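Local coordinates for fimbrium subunit Fim1C (Bacteroides vulgatus, PDB 4QB7), which is probably a component of the tip of fimbriae, the filamentous surface appendages that mediate cell adhesion and biofilm formation, at residues A[43-48]-A[92-97]; A[168-173]-A[267-272]; A[322-327]-A[343-348]. One frame throughout, in Å; residues are numbered along the deposited sequence.

In the fold
All three contacts join strands of one mixed sheet, but they fall into two places along it. Contact 1 pairs 43-48 with 92-97 well away from the middle of the chain; its centre is about 27 Å from that of contact 2 and about 29 Å from that of contact 3. Contacts 2 and 3 lie next to each other, with centres about 9 Å apart. Strand 159-178 pairs antiparallel with strand 259-270 and, in parallel, with strand 323-331, which in turn pairs with strand 338-346. W347 of contact 3 reaches Q170 and Y269 of contact 2. At the outer strand the side chain of N343 lies about 5 Å from a sulfate, probably from the crystallisation liquor.

Contact 1. Residues A[43-48]-A[92-97]; sequences FAYQTS and TFFAYA
Y45 and F94 meet near the middle of the pairing, their rings crossing at about a right angle (planes 87° apart, centroids 5.7 Å apart). CD1 and CE1 of Y45 come to the edge of the F94 ring, CE1 3.6 Å from F94 CD2. Y45 shares its sheet face with F43, T92 and F94; with CG anti to the carbonyl carbon (chi1 -60°) the ring lies on the side of the backbone N, where CE1 meets F94. Beside this pair F43 and F94 pack through their CB atoms, and F43 CE1 reaches diagonally across to CD1 of Y96. On the opposite face A44 CB rests against the F93 ring, 3.7 Å from CD2. The backbone beneath is regular antiparallel sheet within the fimbrillin-like fold: F43 with F94 and Y45 with T92 are hydrogen-bonded pairs, A44 with F93 the non-hydrogen-bonded pair between them. Y45 N gives a bond of 2.8 Å to T92 O, and T92 N returns one to Y45 O. W52 meets the Y45 ring edge-to-face and P122 touches both Y45 and F94. With an alanine at Y45 the rim of F94 and the ring of W52 would probably each lose an aromatic neighbour, leaving a gap beside F94. All this is packed and buried; beyond Y45 direct pairing between the segments ends, and one water bridges them, donating to T47 OG1 and lying 2.9 Å from T92 OG1, a hydroxyl also bonded to the backbone N of D150. T47 OG1 donates to S48 O, while Q46 and S48 are partly exposed.

Contact 2. Residues A[168-173]-A[267-272]; sequences LTQIAN and ALYFIP
Q170 and Y269 lie side by side and point the same way from a non-hydrogen-bonded pair of an antiparallel two-strand arrangement, part of the large mixed sheet of this fimbrillin-like protein. Q170 CG, anti to the backbone N (chi1 -166°), starts an extended chain that runs along the Y269 ring, with CG 3.6 Å from CE1. L168 comes at Y269 from another direction: the two side chains cross at about a right angle, and L168 CD1 touches Y269 CB at 3.8 Å. The other face carries T169, I171, L268 and F270. There T169 turns its methyl CG2 obliquely toward F270 CB, 3.8 Å away, while its hydroxyl OG1 bonds to the carbonyl O of K320. I171 meets L268 CB to CB and sets CG1 at the rim of the F270 ring, 4.3 Å from CD2; F319 packs on both I171 and F270. Two hydrogen-bonded pairs set the register that brings these side chains together. T169 N donates to F270 O from nearly along the C=O axis, and I171 exchanges bonds with L268. While T169 and I171 bond to 268-270, backbone groups of Q170 and A172 bond to the parallel strand 323-331, so 169-173 is held along both edges. The amide plane of Q170 stands 74° from the Y269 ring, with NE2 in the ring plane at its edge, 3.9 Å from CE1.

Contact 3. Residues A[322-327]-A[343-348]; sequences GTKHTY and NMEGWT
K324 crosses W347 at about a right angle and lays its CG over one face of the indole, 4.0 Å from the centroid of the five-membered ring and 28° off the ring normal, a CH-pi contact. Beyond CG the lysine chain bends at chi3 (-90°), which brings NZ to E345; NZ to OE2 is a long salt bridge of 3.6 Å. On the other face H325 and the selenomethionine M344 lie alongside and point the same way, with M344 CG 3.4 Å from H325 ND1 and the selenium obliquely placed to the imidazole. The methyl CG2 of T323 sits above one face of that imidazole, toward its rim, and also packs against M344 CB at 3.7 Å. Backbone pairing sets which side chains meet: K324 and E345, then T326 and N343, form hydrogen-bonded pairs, and at the open end W347 N bonds to G322 O from above the carbonyl plane (2.9 Å). A water donates to K324 O and is 2.9 Å from T326 OG1, so it bridges two residues of one strand and reaches the other only through a weak bond to E345 OE1. Further out, H325 is pinned through both ring nitrogens: ND1 is bonded to D342 OD1 and NE2 to the backbone N of K320, which should fix the rotation of the ring. W347 is stacked with H166, while its ring also meets Y269 and its side chain packs on Q170, so the segment after the last strand is tied to strand 159-178. The arrangement is that of a beta hairpin, strands 323-331 and 338-346, whose second strand pairs only with the first in this sheet and has exposed side chains on both faces (N343 and E345, and M344).

Contact 1. Residues A[43-48]-A[92-97]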
ATOM      1  N   PHE A  43      15.778  13.225   4.597  1.00 45.63           N
ATOM      2  CA  PHE A  43      16.149  13.711   5.919  1.00 45.24           C
ATOM      3  C   PHE A  43      17.599  13.373   6.095  1.00 47.21           C
ATOM      4  O   PHE A  43      17.995  12.260   5.760  1.00 46.79           O
ATOM      5  CB  PHE A  43      15.328  13.072   7.033  1.00 47.75           C
ATOM      6  CG  PHE A  43      13.859  13.405   7.067  1.00 51.36           C
ATOM      7  CD1 PHE A  43      12.934  12.612   6.386  1.00 56.85           C
ATOM      8  CD2 PHE A  43      13.381  14.424   7.881  1.00 54.21           C
ATOM      9  CE1 PHE A  43      11.557  12.875   6.477  1.00 58.59           C
ATOM     10  CE2 PHE A  43      12.014  14.703   7.956  1.00 58.41           C
ATOM     11  CZ  PHE A  43      11.110  13.926   7.260  1.00 57.79           C
ATOM     12  N   ALA A  44      18.416  14.311   6.571  1.00 43.47           N
ATOM     13  CA  ALA A  44      19.825  14.044   6.816  1.00 42.07           C
ATOM     14  C   ALA A  44      20.253  14.689   8.125  1.00 46.80           C
ATOM     15  O   ALA A  44      19.978  15.861   8.379  1.00 46.63           O
ATOM     16  CB  ALA A  44      20.677  14.513   5.658  1.00 42.46           C
ATOM     17  N   TYR A  45      20.899  13.887   8.973  1.00 43.18           N
ATOM     18  CA  TYR A  45      21.354  14.247  10.312  1.00 42.01           C
ATOM     19  C   TYR A  45      22.869  14.150  10.400  1.00 46.45           C
ATOM     20  O   TYR A  45      23.446  13.063  10.328  1.00 46.70           O
ATOM     21  CB  TYR A  45      20.709  13.288  11.339  1.00 41.81           C
ATOM     22  CG  TYR A  45      19.195  13.284  11.404  1.00 41.50           C
ATOM     23  CD1 TYR A  45      18.431  12.730  10.377  1.00 42.50           C
ATOM     24  CD2 TYR A  45      18.530  13.708  12.544  1.00 43.41           C
ATOM     25  CE1 TYR A  45      17.036  12.683  10.447  1.00 38.86           C
ATOM     26  CE2 TYR A  45      17.136  13.635  12.638  1.00 44.87           C
ATOM     27  CZ  TYR A  45      16.395  13.166  11.568  1.00 46.66           C
ATOM     28  OH  TYR A  45      15.029  13.125  11.647  1.00 52.35           O
ATOM     29  N   GLN A  46      23.517  15.280  10.548  1.00 43.55           N
ATOM     30  CA  GLN A  46      24.967  15.307  10.707  1.00 43.24           C
ATOM     31  C   GLN A  46      25.343  15.127  12.201  1.00 46.35           C
ATOM     32  O   GLN A  46      24.843  15.853  13.070  1.00 44.08           O
ATOM     33  CB  GLN A  46      25.571  16.594  10.133  1.00 44.24           C
ATOM     34  CG  GLN A  46      27.082  16.541  10.094  1.00 49.46           C
ATOM     35  CD  GLN A  46      27.652  17.827   9.617  1.00 63.48           C
ATOM     36  OE1 GLN A  46      28.281  17.894   8.564  1.00 65.07           O
ATOM     37  NE2 GLN A  46      27.432  18.881  10.380  1.00 57.59           N
ATOM     38  N   THR A  47      26.192  14.123  12.473  1.00 42.74           N
ATOM     39  CA  THR A  47      26.702  13.793  13.798  1.00 42.91           C
ATOM     40  C   THR A  47      28.225  13.888  13.772  1.00 49.82           C
ATOM     41  O   THR A  47      28.836  14.058  12.710  1.00 51.09           O
ATOM     42  CB  THR A  47      26.269  12.361  14.249  1.00 46.67           C
ATOM     43  OG1 THR A  47      27.101  11.377  13.626  1.00 46.29           O
ATOM     44  CG2 THR A  47      24.787  12.052  14.049  1.00 39.87           C
ATOM     45  N   SER A  48      28.852  13.674  14.920  1.00 46.42           N
ATOM     46  CA  SER A  48      30.302  13.554  14.977  1.00 45.24           C
ATOM     47  C   SER A  48      30.671  12.118  14.538  1.00 48.61           C
ATOM     48  O   SER A  48      29.783  11.302  14.275  1.00 47.81           O
ATOM     49  CB  SER A  48      30.800  13.843  16.392  1.00 46.82           C
ATOM     50  OG  SER A  48      30.615  12.739  17.264  1.00 47.60           O
ATOM     51  N   THR A  92      23.669  10.759   8.542  1.00 42.59           N
ATOM     52  CA  THR A  92      22.674   9.703   8.533  1.00 41.09           C
ATOM     53  C   THR A  92      21.489  10.189   7.706  1.00 44.64           C
ATOM     54  O   THR A  92      20.962  11.292   7.920  1.00 44.55           O
ATOM     55  CB  THR A  92      22.302   9.269   9.960  1.00 40.53           C
ATOM     56  OG1 THR A  92      23.359   8.461  10.439  1.00 42.35           O
ATOM     57  CG2 THR A  92      21.035   8.421  10.008  1.00 34.53           C
ATOM     58  N   PHE A  93      21.073   9.341   6.762  1.00 39.50           N
ATOM     59  CA  PHE A  93      19.990   9.634   5.847  1.00 37.44           C
ATOM     60  C   PHE A  93      18.792   8.744   6.106  1.00 43.02           C
ATOM     61  O   PHE A  93      18.924   7.626   6.611  1.00 41.74           O
ATOM     62  CB  PHE A  93      20.474   9.473   4.387  1.00 37.59           C
ATOM     63  CG  PHE A  93      21.629  10.378   4.009  1.00 38.01           C
ATOM     64  CD1 PHE A  93      22.944   9.995   4.256  1.00 39.52           C
ATOM     65  CD2 PHE A  93      21.402  11.614   3.410  1.00 39.49           C
ATOM     66  CE1 PHE A  93      24.010  10.846   3.935  1.00 40.44           C
ATOM     67  CE2 PHE A  93      22.466  12.459   3.085  1.00 42.09           C
ATOM     68  CZ  PHE A  93      23.766  12.063   3.332  1.00 39.58           C
ATOM     69  N   PHE A  94      17.611   9.289   5.775  1.00 40.98           N
ATOM     70  CA  PHE A  94      16.284   8.669   5.738  1.00 40.42           C
ATOM     71  C   PHE A  94      15.586   9.226   4.512  1.00 42.90           C
ATOM     72  O   PHE A  94      15.899  10.342   4.085  1.00 42.45           O
ATOM     73  CB  PHE A  94      15.465   8.941   7.022  1.00 41.94           C
ATOM     74  CG  PHE A  94      16.124   8.470   8.289  1.00 42.61           C
ATOM     75  CD1 PHE A  94      16.016   7.143   8.697  1.00 43.78           C
ATOM     76  CD2 PHE A  94      16.866   9.348   9.073  1.00 43.33           C
ATOM     77  CE1 PHE A  94      16.638   6.709   9.872  1.00 44.16           C
ATOM     78  CE2 PHE A  94      17.473   8.914  10.258  1.00 44.53           C
ATOM     79  CZ  PHE A  94      17.373   7.596  10.634  1.00 42.06           C
ATOM     80  N   ALA A  95      14.643   8.484   3.952  1.00 37.66           N
ATOM     81  CA  ALA A  95      13.915   8.954   2.781  1.00 36.77           C
ATOM     82  C   ALA A  95      12.523   8.351   2.758  1.00 41.57           C
ATOM     83  O   ALA A  95      12.318   7.285   3.335  1.00 38.61           O
ATOM     84  CB  ALA A  95      14.669   8.588   1.513  1.00 36.77           C
ATOM     85  N   TYR A  96      11.579   9.032   2.095  1.00 40.15           N
ATOM     86  CA  TYR A  96      10.200   8.562   1.894  1.00 40.58           C
ATOM     87  C   TYR A  96       9.739   8.979   0.483  1.00 43.94           C
ATOM     88  O   TYR A  96      10.325   9.866  -0.151  1.00 42.67           O
ATOM     89  CB  TYR A  96       9.233   9.117   2.993  1.00 41.90           C
ATOM     90  CG  TYR A  96       8.858  10.563   2.765  1.00 42.58           C
ATOM     91  CD1 TYR A  96       9.730  11.590   3.111  1.00 44.08           C
ATOM     92  CD2 TYR A  96       7.688  10.902   2.081  1.00 42.94           C
ATOM     93  CE1 TYR A  96       9.459  12.914   2.779  1.00 43.74           C
ATOM     94  CE2 TYR A  96       7.421  12.222   1.715  1.00 43.49           C
ATOM     95  CZ  TYR A  96       8.315  13.222   2.065  1.00 46.97           C
ATOM     96  OH  TYR A  96       8.048  14.530   1.758  1.00 48.15           O
ATOM     97  N   ALA A  97       8.670   8.363   0.014  1.00 40.50           N
ATOM     98  CA  ALA A  97       8.069   8.697  -1.275  1.00 39.85           C
ATOM     99  C   ALA A  97       6.607   8.256  -1.277  1.00 43.00           C
ATOM    100  O   ALA A  97       6.255   7.329  -0.536  1.00 39.65           O
ATOM    101  CB  ALA A  97       8.838   8.088  -2.438  1.00 39.92           C
TER
HETATM  102  O   HOH W   1      25.659   9.887  11.565  1.00 56.45           O

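Contact 2. Residues A[168-173]-A[267-272]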
ATOM      1  N   LEU A 168       3.256  -0.314   3.624  1.00 39.50           N
ATOM      2  CA  LEU A 168       1.812  -0.563   3.725  1.00 37.99           C
ATOM      3  C   LEU A 168       1.512  -2.040   3.394  1.00 43.04           C
ATOM      4  O   LEU A 168       2.440  -2.839   3.215  1.00 41.82           O
ATOM      5  CB  LEU A 168       1.055   0.362   2.728  1.00 36.77           C
ATOM      6  CG  LEU A 168       1.170   1.859   2.894  1.00 39.88           C
ATOM      7  CD1 LEU A 168       0.396   2.562   1.826  1.00 39.11           C
ATOM      8  CD2 LEU A 168       0.679   2.306   4.251  1.00 40.92           C
ATOM      9  N   THR A 169       0.220  -2.400   3.326  1.00 40.37           N
ATOM     10  CA  THR A 169      -0.203  -3.720   2.891  1.00 40.03           C
ATOM     11  C   THR A 169      -0.885  -3.543   1.527  1.00 42.39           C
ATOM     12  O   THR A 169      -1.604  -2.553   1.302  1.00 42.05           O
ATOM     13  CB  THR A 169      -1.057  -4.451   3.937  1.00 44.07           C
ATOM     14  OG1 THR A 169      -1.146  -5.815   3.551  1.00 50.73           O
ATOM     15  CG2 THR A 169      -2.442  -3.891   4.090  1.00 35.52           C
ATOM     16  N   GLN A 170      -0.616  -4.457   0.605  1.00 36.95           N
ATOM     17  CA  GLN A 170      -1.284  -4.414  -0.688  1.00 35.66           C
ATOM     18  C   GLN A 170      -2.352  -5.511  -0.815  1.00 39.71           C
ATOM     19  O   GLN A 170      -2.075  -6.665  -0.480  1.00 39.93           O
ATOM     20  CB  GLN A 170      -0.287  -4.559  -1.834  1.00 36.28           C
ATOM     21  CG  GLN A 170      -0.916  -4.167  -3.160  1.00 37.57           C
ATOM     22  CD  GLN A 170      -0.079  -4.508  -4.343  1.00 52.19           C
ATOM     23  OE1 GLN A 170      -0.565  -5.030  -5.336  1.00 53.32           O
ATOM     24  NE2 GLN A 170       1.185  -4.189  -4.305  1.00 45.01           N
ATOM     25  N   ILE A 171      -3.563  -5.147  -1.292  1.00 35.23           N
ATOM     26  CA  ILE A 171      -4.629  -6.086  -1.672  1.00 34.07           C
ATOM     27  C   ILE A 171      -4.501  -6.082  -3.178  1.00 39.82           C
ATOM     28  O   ILE A 171      -5.005  -5.155  -3.834  1.00 39.66           O
ATOM     29  CB  ILE A 171      -6.062  -5.783  -1.131  1.00 36.28           C
ATOM     30  CG1 ILE A 171      -6.110  -5.579   0.406  1.00 36.72           C
ATOM     31  CG2 ILE A 171      -7.048  -6.837  -1.574  1.00 36.24           C
ATOM     32  CD1 ILE A 171      -5.152  -6.513   1.281  1.00 40.16           C
ATOM     33  N   ALA A 172      -3.626  -6.986  -3.697  1.00 37.08           N
ATOM     34  CA  ALA A 172      -3.287  -7.073  -5.126  1.00 37.11           C
ATOM     35  C   ALA A 172      -4.494  -7.446  -5.979  1.00 43.70           C
ATOM     36  O   ALA A 172      -4.610  -6.973  -7.113  1.00 45.23           O
ATOM     37  CB  ALA A 172      -2.186  -8.089  -5.331  1.00 37.92           C
ATOM     38  N   ASN A 173      -5.380  -8.304  -5.441  1.00 39.08           N
ATOM     39  CA  ASN A 173      -6.591  -8.733  -6.117  1.00 38.87           C
ATOM     40  C   ASN A 173      -7.502  -9.522  -5.211  1.00 42.15           C
ATOM     41  O   ASN A 173      -7.105  -9.990  -4.157  1.00 42.15           O
ATOM     42  CB  ASN A 173      -6.273  -9.580  -7.362  1.00 41.03           C
ATOM     43  CG  ASN A 173      -7.045  -9.150  -8.574  1.00 53.23           C
ATOM     44  OD1 ASN A 173      -8.259  -9.004  -8.540  1.00 47.29           O
ATOM     45  ND2 ASN A 173      -6.352  -8.886  -9.660  1.00 46.72           N
ATOM     46  N   ALA A 267      -4.762  -1.757  -7.498  1.00 40.63           N
ATOM     47  CA  ALA A 267      -4.604  -2.442  -6.209  1.00 39.34           C
ATOM     48  C   ALA A 267      -4.926  -1.481  -5.065  1.00 43.53           C
ATOM     49  O   ALA A 267      -4.958  -0.270  -5.275  1.00 43.09           O
ATOM     50  CB  ALA A 267      -3.194  -2.981  -6.059  1.00 39.99           C
ATOM     51  N   LEU A 268      -5.177  -2.018  -3.864  1.00 39.80           N
ATOM     52  CA  LEU A 268      -5.491  -1.233  -2.665  1.00 37.95           C
ATOM     53  C   LEU A 268      -4.299  -1.238  -1.748  1.00 42.04           C
ATOM     54  O   LEU A 268      -3.649  -2.269  -1.605  1.00 41.47           O
ATOM     55  CB  LEU A 268      -6.722  -1.813  -1.941  1.00 36.90           C
ATOM     56  CG  LEU A 268      -8.018  -1.995  -2.755  1.00 37.92           C
ATOM     57  CD1 LEU A 268      -8.998  -2.814  -1.992  1.00 36.48           C
ATOM     58  CD2 LEU A 268      -8.668  -0.651  -3.098  1.00 37.38           C
ATOM     59  N   TYR A 269      -3.991  -0.087  -1.136  1.00 40.29           N
ATOM     60  CA  TYR A 269      -2.834   0.081  -0.235  1.00 39.19           C
ATOM     61  C   TYR A 269      -3.300   0.632   1.073  1.00 41.77           C
ATOM     62  O   TYR A 269      -3.669   1.805   1.157  1.00 40.97           O
ATOM     63  CB  TYR A 269      -1.750   1.008  -0.847  1.00 40.15           C
ATOM     64  CG  TYR A 269      -1.445   0.731  -2.299  1.00 41.34           C
ATOM     65  CD1 TYR A 269      -0.719  -0.393  -2.676  1.00 42.81           C
ATOM     66  CD2 TYR A 269      -1.899   1.582  -3.301  1.00 43.10           C
ATOM     67  CE1 TYR A 269      -0.443  -0.663  -4.017  1.00 43.36           C
ATOM     68  CE2 TYR A 269      -1.606   1.336  -4.649  1.00 44.09           C
ATOM     69  CZ  TYR A 269      -0.889   0.203  -4.999  1.00 48.91           C
ATOM     70  OH  TYR A 269      -0.642  -0.086  -6.313  1.00 52.71           O
ATOM     71  N   PHE A 270      -3.268  -0.203   2.109  1.00 38.01           N
ATOM     72  CA  PHE A 270      -3.751   0.172   3.442  1.00 37.12           C
ATOM     73  C   PHE A 270      -2.650   0.225   4.481  1.00 40.86           C
ATOM     74  O   PHE A 270      -1.650  -0.470   4.313  1.00 39.53           O
ATOM     75  CB  PHE A 270      -4.782  -0.882   3.913  1.00 37.89           C
ATOM     76  CG  PHE A 270      -6.135  -0.828   3.252  1.00 38.16           C
ATOM     77  CD1 PHE A 270      -7.093   0.086   3.669  1.00 41.22           C
ATOM     78  CD2 PHE A 270      -6.458  -1.699   2.222  1.00 39.12           C
ATOM     79  CE1 PHE A 270      -8.345   0.142   3.047  1.00 41.96           C
ATOM     80  CE2 PHE A 270      -7.725  -1.669   1.629  1.00 41.27           C
ATOM     81  CZ  PHE A 270      -8.657  -0.746   2.043  1.00 39.71           C
ATOM     82  N   ILE A 271      -2.878   0.986   5.603  1.00 37.96           N
ATOM     83  CA  ILE A 271      -2.032   0.961   6.795  1.00 37.47           C
ATOM     84  C   ILE A 271      -2.188  -0.499   7.297  1.00 44.86           C
ATOM     85  O   ILE A 271      -3.328  -1.001   7.373  1.00 44.80           O
ATOM     86  CB  ILE A 271      -2.405   2.040   7.845  1.00 40.12           C
ATOM     87  CG1 ILE A 271      -2.222   3.460   7.281  1.00 40.43           C
ATOM     88  CG2 ILE A 271      -1.578   1.865   9.116  1.00 39.75           C
ATOM     89  CD1 ILE A 271      -2.941   4.509   7.999  1.00 48.78           C
ATOM     90  N   PRO A 272      -1.070  -1.242   7.487  1.00 41.07           N
ATOM     91  CA  PRO A 272      -1.197  -2.664   7.850  1.00 40.61           C
ATOM     92  C   PRO A 272      -1.821  -2.888   9.231  1.00 47.50           C
ATOM     93  O   PRO A 272      -1.917  -1.951  10.044  1.00 50.76           O
ATOM     94  CB  PRO A 272       0.255  -3.163   7.800  1.00 41.68           C
ATOM     95  CG  PRO A 272       1.067  -1.970   8.072  1.00 45.87           C
ATOM     96  CD  PRO A 272       0.350  -0.829   7.427  1.00 41.33           C
TER

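Contact 3. Residues A[322-327]-A[343-348]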
ATOM      1  N   GLY A 322       4.228  -4.916   4.247  1.00 42.50           N
ATOM      2  CA  GLY A 322       5.161  -5.352   3.221  1.00 42.05           C
ATOM      3  C   GLY A 322       4.800  -6.634   2.501  1.00 48.45           C
ATOM      4  O   GLY A 322       5.676  -7.260   1.891  1.00 50.26           O
ATOM      5  N   THR A 323       3.503  -7.021   2.543  1.00 43.98           N
ATOM      6  CA  THR A 323       2.953  -8.208   1.879  1.00 42.09           C
ATOM      7  C   THR A 323       1.927  -7.786   0.838  1.00 45.20           C
ATOM      8  O   THR A 323       1.173  -6.842   1.073  1.00 44.64           O
ATOM      9  CB  THR A 323       2.334  -9.150   2.926  1.00 42.89           C
ATOM     10  OG1 THR A 323       3.324  -9.508   3.871  1.00 48.37           O
ATOM     11  CG2 THR A 323       1.797 -10.429   2.337  1.00 40.66           C
ATOM     12  N   LYS A 324       1.912  -8.488  -0.310  1.00 42.88           N
ATOM     13  CA  LYS A 324       0.897  -8.411  -1.370  1.00 42.79           C
ATOM     14  C   LYS A 324      -0.099  -9.553  -1.114  1.00 46.58           C
ATOM     15  O   LYS A 324       0.299 -10.716  -1.201  1.00 47.15           O
ATOM     16  CB  LYS A 324       1.499  -8.561  -2.794  1.00 44.64           C
ATOM     17  CG  LYS A 324       2.362  -7.413  -3.278  1.00 60.98           C
ATOM     18  CD  LYS A 324       2.488  -7.387  -4.806  1.00 71.93           C
ATOM     19  CE  LYS A 324       3.646  -8.189  -5.349  1.00 90.50           C
ATOM     20  NZ  LYS A 324       3.571  -8.308  -6.828  1.00101.63           N
ATOM     21  N   HIS A 325      -1.369  -9.249  -0.795  1.00 41.97           N
ATOM     22  CA  HIS A 325      -2.388 -10.294  -0.577  1.00 40.57           C
ATOM     23  C   HIS A 325      -3.333 -10.415  -1.764  1.00 45.67           C
ATOM     24  O   HIS A 325      -3.836  -9.404  -2.274  1.00 46.48           O
ATOM     25  CB  HIS A 325      -3.225 -10.043   0.686  1.00 40.14           C
ATOM     26  CG  HIS A 325      -2.457 -10.009   1.974  1.00 43.62           C
ATOM     27  ND1 HIS A 325      -2.220 -11.160   2.701  1.00 45.80           N
ATOM     28  CD2 HIS A 325      -1.996  -8.946   2.680  1.00 44.42           C
ATOM     29  CE1 HIS A 325      -1.577 -10.771   3.791  1.00 45.04           C
ATOM     30  NE2 HIS A 325      -1.443  -9.446   3.832  1.00 44.83           N
ATOM     31  N   THR A 326      -3.548 -11.653  -2.221  1.00 41.86           N
ATOM     32  CA  THR A 326      -4.545 -11.989  -3.243  1.00 41.15           C
ATOM     33  C   THR A 326      -5.506 -12.938  -2.593  1.00 43.63           C
ATOM     34  O   THR A 326      -5.086 -14.028  -2.176  1.00 44.02           O
ATOM     35  CB  THR A 326      -3.951 -12.609  -4.528  1.00 46.31           C
ATOM     36  OG1 THR A 326      -2.988 -11.735  -5.116  1.00 45.97           O
ATOM     37  CG2 THR A 326      -5.042 -12.994  -5.543  1.00 37.38           C
ATOM     38  N   TYR A 327      -6.772 -12.542  -2.467  1.00 38.62           N
ATOM     39  CA  TYR A 327      -7.772 -13.440  -1.881  1.00 37.09           C
ATOM     40  C   TYR A 327      -8.486 -14.195  -2.972  1.00 41.84           C
ATOM     41  O   TYR A 327      -8.968 -13.581  -3.932  1.00 42.08           O
ATOM     42  CB  TYR A 327      -8.785 -12.679  -1.036  1.00 37.03           C
ATOM     43  CG  TYR A 327      -8.197 -11.874   0.092  1.00 37.28           C
ATOM     44  CD1 TYR A 327      -7.577 -12.499   1.173  1.00 39.46           C
ATOM     45  CD2 TYR A 327      -8.328 -10.488   0.125  1.00 37.35           C
ATOM     46  CE1 TYR A 327      -7.020 -11.756   2.215  1.00 40.39           C
ATOM     47  CE2 TYR A 327      -7.794  -9.734   1.176  1.00 38.34           C
ATOM     48  CZ  TYR A 327      -7.133 -10.374   2.213  1.00 44.79           C
ATOM     49  OH  TYR A 327      -6.625  -9.647   3.263  1.00 44.07           O
ATOM     50  N   ASN A 343      -3.503 -15.775  -0.592  1.00 46.81           N
ATOM     51  CA  ASN A 343      -2.240 -16.038  -1.268  1.00 47.75           C
ATOM     52  C   ASN A 343      -1.334 -14.845  -1.052  1.00 51.41           C
ATOM     53  O   ASN A 343      -1.681 -13.727  -1.462  1.00 53.26           O
ATOM     54  CB  ASN A 343      -2.466 -16.331  -2.747  1.00 50.08           C
ATOM     55  CG  ASN A 343      -3.324 -17.548  -2.978  1.00 62.25           C
ATOM     56  OD1 ASN A 343      -4.200 -17.546  -3.822  1.00 59.40           O
ATOM     57  ND2 ASN A 343      -3.088 -18.620  -2.246  1.00 54.51           N
HETATM   58  N   MSE A 344      -0.209 -15.049  -0.356  1.00 44.81           N
HETATM   59  CA  MSE A 344       0.683 -13.925  -0.031  1.00 42.34           C
HETATM   60  C   MSE A 344       2.010 -13.964  -0.792  1.00 49.33           C
HETATM   61  O   MSE A 344       2.527 -15.023  -1.109  1.00 51.47           O
HETATM   62  CB  MSE A 344       0.963 -13.890   1.478  1.00 42.92           C
HETATM   63  CG  MSE A 344      -0.291 -13.954   2.338  1.00 47.04           C
HETATM   64 SE   MSE A 344       0.273 -14.297   4.113  0.75 52.75          SE
HETATM   65  CE  MSE A 344      -1.220 -14.852   4.854  1.00 50.79           C
ATOM     66  N   GLU A 345       2.546 -12.797  -1.064  1.00 47.45           N
ATOM     67  CA  GLU A 345       3.828 -12.531  -1.726  1.00 48.92           C
ATOM     68  C   GLU A 345       4.538 -11.441  -0.988  1.00 56.18           C
ATOM     69  O   GLU A 345       3.892 -10.552  -0.426  1.00 56.37           O
ATOM     70  CB  GLU A 345       3.602 -12.034  -3.154  1.00 50.04           C
ATOM     71  CG  GLU A 345       3.936 -12.993  -4.273  1.00 68.95           C
ATOM     72  CD  GLU A 345       3.650 -12.369  -5.628  1.00102.08           C
ATOM     73  OE1 GLU A 345       2.479 -12.429  -6.071  1.00 98.61           O
ATOM     74  OE2 GLU A 345       4.575 -11.746  -6.205  1.00 99.73           O
ATOM     75  N   GLY A 346       5.854 -11.453  -1.049  1.00 54.29           N
ATOM     76  CA  GLY A 346       6.654 -10.371  -0.512  1.00 53.17           C
ATOM     77  C   GLY A 346       6.448  -9.193  -1.436  1.00 55.96           C
ATOM     78  O   GLY A 346       6.420  -9.356  -2.664  1.00 54.05           O
ATOM     79  N   TRP A 347       6.197  -8.023  -0.861  1.00 54.40           N
ATOM     80  CA  TRP A 347       5.974  -6.856  -1.691  1.00 55.31           C
ATOM     81  C   TRP A 347       7.321  -6.224  -2.010  1.00 71.40           C
ATOM     82  O   TRP A 347       7.849  -5.420  -1.216  1.00 75.17           O
ATOM     83  CB  TRP A 347       5.023  -5.889  -1.000  1.00 51.32           C
ATOM     84  CG  TRP A 347       4.507  -4.767  -1.845  1.00 49.57           C
ATOM     85  CD1 TRP A 347       4.826  -4.470  -3.138  1.00 51.91           C
ATOM     86  CD2 TRP A 347       3.603  -3.760  -1.411  1.00 48.27           C
ATOM     87  NE1 TRP A 347       4.169  -3.330  -3.536  1.00 50.26           N
ATOM     88  CE2 TRP A 347       3.411  -2.872  -2.493  1.00 51.36           C
ATOM     89  CE3 TRP A 347       2.965  -3.495  -0.190  1.00 48.92           C
ATOM     90  CZ2 TRP A 347       2.562  -1.770  -2.408  1.00 50.27           C
ATOM     91  CZ3 TRP A 347       2.151  -2.383  -0.097  1.00 50.27           C
ATOM     92  CH2 TRP A 347       1.957  -1.532  -1.196  1.00 50.56           C
ATOM     93  N   THR A 348       7.908  -6.673  -3.151  1.00 70.52           N
ATOM     94  CA  THR A 348       9.203  -6.256  -3.709  1.00100.08           C
ATOM     95  C   THR A 348       9.105  -6.240  -5.244  1.00142.66           C
ATOM     96  O   THR A 348       8.128  -6.737  -5.815  1.00107.51           O
ATOM     97  CB  THR A 348      10.354  -7.175  -3.224  1.00105.17           C
ATOM     98  OG1 THR A 348      10.001  -8.545  -3.429  1.00104.04           O
ATOM     99  CG2 THR A 348      10.754  -6.934  -1.762  1.00101.13           C
TER
HETATM  100  O   HOH W   2      -0.246 -11.846  -4.114  1.00 53.25           O